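Local structure of glucose-1-phosphate thymidylyltransferase (Bacillus anthracis, 4ECM) at residues L157-D161 with S238-T242; P163-V168 with E180-P186. The protein catalyses the joining of a thymidylyl group from dTTP to glucose 1-phosphate, giving dTDP-glucose and pyrophosphate, as a step toward dTDP-L-rhamnose. One frame throughout, in Å; residues are numbered along the deposited sequence.

Contact 1: residues L157-D161 with S238-T242; sequences LQSVD and SGWWT
Gln158 and Trp241 carry this contact, passing each other in opposite directions. The glutamine CB and CG touch the tryptophan side chain: CG lies 3.6 Å from Trp241 CB, while CB approaches the six-membered part of the indole at CE3, 4.0 Å away. Beyond CG the chain bends, the amide end reaches the Gly239 carbonyl, and the amide plane ends up only 17° from the plane of the indole. Two residues on, Val160 meets the same ring near its far end, CG1 standing 4.0 Å from CZ3. The indole is presented to both residues because its CG is anti to the backbone N (chi1 171°), which lays the ring alongside segment 157-161, with CE3 and CZ3 nearest to it. The backbones themselves stay well apart, with the CA atoms of Gln158 and Trp241 separated by 7.3 Å. This is an example of side chains bridging two sheets of one nucleotidyltransferase domain: strand 153-159 belongs to the large mixed sheet, whereas strand 241-243 pairs with strand 133-135 in a small antiparallel one. On the packed side Trp241 is buried, its NE1 hydrogen-bonded to Asn133 OD1 and its ring close to the bound dTDP-glucose. The loop side is more open: the glutamine amide still ends against Gly239, but Ser238 and Trp240 barely touch segment 157-161, and Trp240 turns its indole away toward Leu256 and Ile260.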
loop_
_atom_site.group_PDB
_atom_site.type_symbol
_atom_site.label_atom_id
_atom_site.label_comp_id
_atom_site.label_asym_id
_atom_site.label_seq_id
_atom_site.Cartn_x
_atom_site.Cartn_y
_atom_site.Cartn_z
ATOM N N LEU A 157 9.391 36.893 -1.037
ATOM C CA LEU A 157 8.097 37.503 -1.350
ATOM C C LEU A 157 7.714 37.462 -2.823
ATOM O O LEU A 157 8.571 37.487 -3.714
ATOM C CB LEU A 157 8.085 38.973 -0.911
ATOM C CG LEU A 157 8.520 39.302 0.525
ATOM C CD1 LEU A 157 8.394 40.818 0.778
ATOM C CD2 LEU A 157 7.716 38.496 1.533
ATOM N N GLN A 158 6.404 37.394 -3.050
ATOM C CA GLN A 158 5.826 37.440 -4.379
ATOM C C GLN A 158 4.636 38.358 -4.385
ATOM O O GLN A 158 3.741 38.220 -3.561
ATOM C CB GLN A 158 5.343 36.073 -4.832
ATOM C CG GLN A 158 6.362 35.298 -5.592
ATOM C CD GLN A 158 6.539 35.794 -7.034
ATOM O OE1 GLN A 158 7.578 35.603 -7.629
ATOM N NE2 GLN A 158 5.516 36.395 -7.582
ATOM N N SER A 159 4.630 39.298 -5.323
ATOM C CA SER A 159 3.504 40.200 -5.486
ATOM C C SER A 159 2.424 39.377 -6.171
ATOM O O SER A 159 2.691 38.739 -7.184
ATOM C CB SER A 159 3.892 41.403 -6.335
ATOM O OG SER A 159 2.800 42.300 -6.433
ATOM N N VAL A 160 1.229 39.344 -5.593
ATOM C CA VAL A 160 0.125 38.548 -6.141
ATOM C C VAL A 160 -1.182 39.317 -6.263
ATOM O O VAL A 160 -1.370 40.361 -5.628
ATOM C CB VAL A 160 -0.147 37.286 -5.263
ATOM C CG1 VAL A 160 1.105 36.359 -5.200
ATOM C CG2 VAL A 160 -0.593 37.675 -3.856
ATOM N N ASP A 161 -2.085 38.766 -7.075
ATOM C CA ASP A 161 -3.392 39.359 -7.331
ATOM C C ASP A 161 -4.385 39.136 -6.193
ATOM O O ASP A 161 -5.312 39.935 -5.991
ATOM C CB ASP A 161 -3.989 38.757 -8.618
ATOM C CG ASP A 161 -3.158 39.066 -9.848
ATOM O OD1 ASP A 161 -2.551 40.165 -9.905
ATOM O OD2 ASP A 161 -3.113 38.209 -10.762
ATOM N N SER A 238 11.976 36.839 -8.449
ATOM C CA SER A 238 11.979 37.395 -9.820
ATOM C C SER A 238 11.062 36.730 -10.862
ATOM O O SER A 238 10.522 37.416 -11.725
ATOM C CB SER A 238 13.408 37.391 -10.357
ATOM O OG SER A 238 13.976 36.103 -10.231
ATOM N N GLY A 239 10.902 35.411 -10.800
ATOM C CA GLY A 239 10.070 34.707 -11.776
ATOM C C GLY A 239 8.685 34.387 -11.251
ATOM O O GLY A 239 8.180 35.075 -10.361
ATOM N N TRP A 240 8.084 33.311 -11.759
ATOM C CA TRP A 240 6.760 32.944 -11.318
ATOM C C TRP A 240 6.759 32.050 -10.093
ATOM O O TRP A 240 7.760 31.396 -9.748
ATOM C CB TRP A 240 5.957 32.295 -12.463
ATOM C CG TRP A 240 6.591 31.095 -13.107
ATOM C CD1 TRP A 240 7.313 31.080 -14.271
ATOM C CD2 TRP A 240 6.530 29.734 -12.661
ATOM N NE1 TRP A 240 7.718 29.805 -14.564
ATOM C CE2 TRP A 240 7.253 28.956 -13.594
ATOM C CE3 TRP A 240 5.941 29.097 -11.567
ATOM C CZ2 TRP A 240 7.409 27.577 -13.458
ATOM C CZ3 TRP A 240 6.096 27.726 -11.432
ATOM C CH2 TRP A 240 6.819 26.979 -12.374
ATOM N N TRP A 241 5.601 32.040 -9.445
ATOM C CA TRP A 241 5.375 31.279 -8.239
ATOM C C TRP A 241 3.898 30.982 -8.086
ATOM O O TRP A 241 3.042 31.829 -8.362
ATOM C CB TRP A 241 5.814 32.079 -7.016
ATOM C CG TRP A 241 5.411 31.457 -5.697
ATOM C CD1 TRP A 241 6.082 30.494 -5.007
ATOM C CD2 TRP A 241 4.250 31.763 -4.918
ATOM N NE1 TRP A 241 5.416 30.175 -3.849
ATOM C CE2 TRP A 241 4.292 30.942 -3.763
ATOM C CE3 TRP A 241 3.194 32.666 -5.065
ATOM C CZ2 TRP A 241 3.306 30.970 -2.787
ATOM C CZ3 TRP A 241 2.215 32.710 -4.077
ATOM C CH2 TRP A 241 2.278 31.860 -2.953
ATOM N N THR A 242 3.597 29.785 -7.625
ATOM C CA THR A 242 2.228 29.443 -7.348
ATOM C C THR A 242 2.145 28.362 -6.297
ATOM O O THR A 242 3.068 27.549 -6.128
ATOM C CB THR A 242 1.497 28.892 -8.581
ATOM O OG1 THR A 242 0.110 28.703 -8.255
ATOM C CG2 THR A 242 2.104 27.538 -9.026
#

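Contact 2: residues P163-V168 with E180-P186; sequences PERFGV and EEKPKEP. With DAU (2'deoxy-thymidine-5'-diphospho-alpha-D-glucose), chain B.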
loop_
_atom_site.group_PDB
_atom_site.type_symbol
_atom_site.label_atom_id
_atom_site.label_comp_id
_atom_site.label_asym_id
_atom_site.label_seq_id
_atom_site.Cartn_x
_atom_site.Cartn_y
_atom_site.Cartn_z
ATOM N N PRO A 163 -3.822 38.505 -2.474
ATOM C CA PRO A 163 -3.031 38.370 -1.240
ATOM C C PRO A 163 -3.797 37.840 -0.031
ATOM O O PRO A 163 -3.180 37.313 0.912
ATOM C CB PRO A 163 -2.537 39.805 -0.976
ATOM C CG PRO A 163 -3.492 40.691 -1.725
ATOM C CD PRO A 163 -3.896 39.907 -2.930
ATOM N N GLU A 164 -5.118 37.960 -0.060
ATOM C CA GLU A 164 -5.944 37.514 1.058
ATOM C C GLU A 164 -5.783 36.022 1.374
ATOM O O GLU A 164 -6.114 35.579 2.471
ATOM C CB GLU A 164 -7.432 37.863 0.833
ATOM C CG GLU A 164 -8.182 37.048 -0.255
ATOM C CD GLU A 164 -7.796 37.387 -1.702
ATOM O OE1 GLU A 164 -7.031 38.350 -1.934
ATOM O OE2 GLU A 164 -8.273 36.675 -2.615
ATOM N N ARG A 165 -5.297 35.252 0.408
ATOM C CA ARG A 165 -5.095 33.829 0.589
ATOM C C ARG A 165 -3.795 33.480 1.309
ATOM O O ARG A 165 -3.596 32.338 1.652
ATOM C CB ARG A 165 -5.002 33.114 -0.768
ATOM C CG ARG A 165 -6.269 33.013 -1.582
ATOM C CD ARG A 165 -6.176 31.780 -2.494
ATOM N NE ARG A 165 -5.222 31.920 -3.591
ATOM C CZ ARG A 165 -4.495 30.919 -4.109
ATOM N NH1 ARG A 165 -3.679 31.151 -5.129
ATOM N NH2 ARG A 165 -4.540 29.696 -3.599
ATOM N N PHE A 166 -2.904 34.439 1.512
ATOM C CA PHE A 166 -1.580 34.117 2.008
ATOM C C PHE A 166 -1.151 34.934 3.200
ATOM O O PHE A 166 -1.895 35.775 3.703
ATOM C CB PHE A 166 -0.563 34.374 0.867
ATOM C CG PHE A 166 -0.928 33.713 -0.443
ATOM C CD1 PHE A 166 -0.779 32.352 -0.617
ATOM C CD2 PHE A 166 -1.413 34.457 -1.496
ATOM C CE1 PHE A 166 -1.127 31.740 -1.817
ATOM C CE2 PHE A 166 -1.767 33.854 -2.696
ATOM C CZ PHE A 166 -1.620 32.485 -2.857
ATOM N N GLY A 167 0.060 34.663 3.659
ATOM C CA GLY A 167 0.702 35.493 4.660
ATOM C C GLY A 167 1.082 36.734 3.855
ATOM O O GLY A 167 1.547 36.615 2.712
ATOM N N VAL A 168 0.855 37.910 4.420
ATOM C CA VAL A 168 1.085 39.177 3.705
ATOM C C VAL A 168 2.047 40.086 4.449
ATOM O O VAL A 168 1.871 40.351 5.628
ATOM C CB VAL A 168 -0.241 39.930 3.507
ATOM C CG1 VAL A 168 -0.000 41.323 2.941
ATOM C CG2 VAL A 168 -1.184 39.124 2.597
ATOM N N GLU A 180 0.996 39.405 8.296
ATOM C CA GLU A 180 -0.334 39.035 8.748
ATOM C C GLU A 180 -0.830 37.830 7.925
ATOM O O GLU A 180 -0.765 37.825 6.693
ATOM C CB GLU A 180 -1.258 40.248 8.630
ATOM C CG GLU A 180 -2.677 40.021 9.109
ATOM C CD GLU A 180 -3.532 41.301 9.101
ATOM O OE1 GLU A 180 -3.045 42.383 8.660
ATOM O OE2 GLU A 180 -4.708 41.198 9.532
ATOM N N GLU A 181 -1.313 36.808 8.615
ATOM C CA GLU A 181 -1.767 35.589 7.971
ATOM C C GLU A 181 -3.199 35.738 7.466
ATOM O O GLU A 181 -4.095 36.026 8.233
ATOM C CB GLU A 181 -1.652 34.406 8.945
ATOM C CG GLU A 181 -2.028 33.047 8.354
ATOM C CD GLU A 181 -1.083 32.570 7.240
ATOM O OE1 GLU A 181 0.052 33.108 7.117
ATOM O OE2 GLU A 181 -1.479 31.631 6.502
ATOM N N LYS A 182 -3.374 35.545 6.160
ATOM C CA LYS A 182 -4.676 35.607 5.474
ATOM C C LYS A 182 -5.563 36.762 5.929
ATOM O O LYS A 182 -6.684 36.557 6.384
ATOM C CB LYS A 182 -5.408 34.266 5.599
ATOM C CG LYS A 182 -4.574 33.087 5.088
ATOM C CD LYS A 182 -5.405 31.811 4.954
ATOM C CE LYS A 182 -4.533 30.598 4.542
ATOM N NZ LYS A 182 -3.572 30.256 5.619
ATOM N N PRO A 183 -5.068 37.996 5.780
ATOM C CA PRO A 183 -5.837 39.156 6.208
ATOM C C PRO A 183 -7.100 39.385 5.367
ATOM O O PRO A 183 -7.072 39.209 4.138
ATOM C CB PRO A 183 -4.855 40.309 6.001
ATOM C CG PRO A 183 -3.969 39.854 4.871
ATOM C CD PRO A 183 -3.825 38.374 5.080
ATOM N N LYS A 184 -8.191 39.758 6.036
ATOM C CA LYS A 184 -9.453 40.118 5.360
ATOM C C LYS A 184 -9.261 41.412 4.558
ATOM O O LYS A 184 -9.917 41.630 3.544
ATOM C CB LYS A 184 -10.577 40.340 6.393
ATOM C CG LYS A 184 -11.236 39.068 6.942
ATOM C CD LYS A 184 -12.340 38.496 6.008
ATOM C CE LYS A 184 -13.586 39.449 5.922
ATOM N NZ LYS A 184 -14.755 38.910 5.135
ATOM N N GLU A 185 -8.363 42.262 5.056
ATOM C CA GLU A 185 -8.023 43.544 4.453
ATOM C C GLU A 185 -6.507 43.653 4.362
ATOM O O GLU A 185 -5.858 44.253 5.231
ATOM C CB GLU A 185 -8.583 44.686 5.307
ATOM C CG GLU A 185 -10.115 44.803 5.243
ATOM C CD GLU A 185 -10.680 45.890 6.175
ATOM O OE1 GLU A 185 -9.988 46.268 7.151
ATOM O OE2 GLU A 185 -11.829 46.344 5.938
ATOM N N PRO A 186 -5.933 43.076 3.306
ATOM C CA PRO A 186 -4.471 43.066 3.157
ATOM C C PRO A 186 -3.847 44.449 3.115
ATOM O O PRO A 186 -4.385 45.337 2.479
ATOM C CB PRO A 186 -4.243 42.342 1.816
ATOM C CG PRO A 186 -5.573 41.682 1.464
ATOM C CD PRO A 186 -6.637 42.447 2.167
HETATM O O6 DAU B . 1.593 28.862 0.008
HETATM C C6 DAU B . 2.103 29.955 0.775
HETATM C C5 DAU B . 1.321 30.077 2.074
HETATM O O5 DAU B . 1.404 28.821 2.741
HETATM C C4 DAU B . 1.864 31.203 2.961
HETATM O O4 DAU B . 1.702 32.468 2.331
HETATM C C3 DAU B . 1.177 31.248 4.324
HETATM O O3 DAU B . 1.828 32.246 5.139
HETATM C C2 DAU B . 1.283 29.857 4.961
HETATM O O2 DAU B . 0.559 29.803 6.204
HETATM C C1 DAU B . 0.759 28.779 4.020
HETATM O O1 DAU B . -0.645 28.946 3.860
HETATM P P2 DAU B . -1.578 27.711 3.402
HETATM O O3P DAU B . -1.425 27.444 1.923
HETATM O O4P DAU B . -2.933 27.950 4.005
HETATM O OPP DAU B . -0.874 26.461 4.151
HETATM P P DAU B . -1.418 24.955 3.998
HETATM O O1P DAU B . -2.008 24.779 2.619
HETATM O O2P DAU B . -2.214 24.631 5.209
HETATM O "O5'" DAU B . -0.056 24.092 4.029
HETATM C "C5'" DAU B . 0.826 24.152 2.926
HETATM C "C4'" DAU B . 1.841 23.010 2.873
HETATM O "O4'" DAU B . 2.417 22.682 4.135
HETATM C "C3'" DAU B . 1.275 21.739 2.278
HETATM O "O3'" DAU B . 2.156 21.396 1.205
HETATM C "C2'" DAU B . 1.334 20.704 3.375
HETATM C "C1'" DAU B . 2.290 21.299 4.398
HETATM N N11 DAU B . 1.842 21.263 5.801
HETATM C C61 DAU B . 0.618 21.900 6.128
HETATM C C51 DAU B . -0.023 21.625 7.320
HETATM C C5A DAU B . -1.270 22.394 7.705
HETATM C C21 DAU B . 2.272 20.194 6.610
HETATM O O21 DAU B . 3.389 19.541 6.258
HETATM N N31 DAU B . 1.670 19.900 7.789
HETATM C C41 DAU B . 0.546 20.557 8.179
HETATM O O41 DAU B . -0.054 20.238 9.348
#
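Glu181 leaves its strand extended, with CG anti to the backbone N, and then bends at chi2 (65°), which swings the carboxylate back over Gly167 and up to the glucose. Lys182 is extended until its last bond, where a bend at chi4 (66°) sets NZ beside the same carboxylate. The two carboxylate oxygens divide the sugar between them: OE1 of Glu181 accepts from the glucose O3 at 2.8 Å, and OE2 of Glu181 accepts from O2, also at 2.8 Å. Lys182 NZ forms a salt bridge to Glu181 OE2 (2.7 Å) through the lone pair pointing away from the other oxygen, and reaches the diphosphate at O4P, 2.9 Å from NZ. Thr220 OG1 supplies OE1 with a further hydrogen bond. From the facing strand, Gly167 N donates to the glucose O4 (3.0 Å, almost straight at 169°), and the absence of a side chain on Gly167 lets O3 and the carboxylate come in close to its CA. The backbone beneath is held by Val168 N to Glu180 O (2.8 Å), by its reciprocal Glu180 N to Val168 O, and by Lys182 N to Phe166 O. Val168, still in the strand, rests its CG2 on Pro183 CG at 3.7 Å; beyond the strands, the rings of Pro163 and Pro186 cross at about a right angle. Arg165 turns the other way, to Asp162 and Asp243. The whole is the open end of a beta hairpin, with Gly167 and Glu181 as a non-hydrogen-bonded pair, forming one side of the dTDP-glucose pocket, where it holds glucose hydroxyls and a phosphate oxygen, consistent with a place in the nucleotidyltransferase active site.

Followed from the N terminus, the chain runs out of strand 153-159 through residues 157-161 and almost at once enters 163-168. The hairpin of strands 167-172 and 175-181 then returns it to 180-186, where contact 2 closes a short loop of eleven residues. Strand 190-198, helix 219-228 and strand 232-236 follow before 238-242 comes back to 157-161, so contact 1 closes a far longer loop in which contact 2 is nested. The two also meet directly: the rings of Trp241 and Phe166 pack edge-to-face, CH2 of Trp241 lying 3.6 Å from CE1 of Phe166. Together they tie the hairpin, strand 153-159 of the same large sheet and the small 133-135/241-243 sheet beside the bound dTDP-glucose.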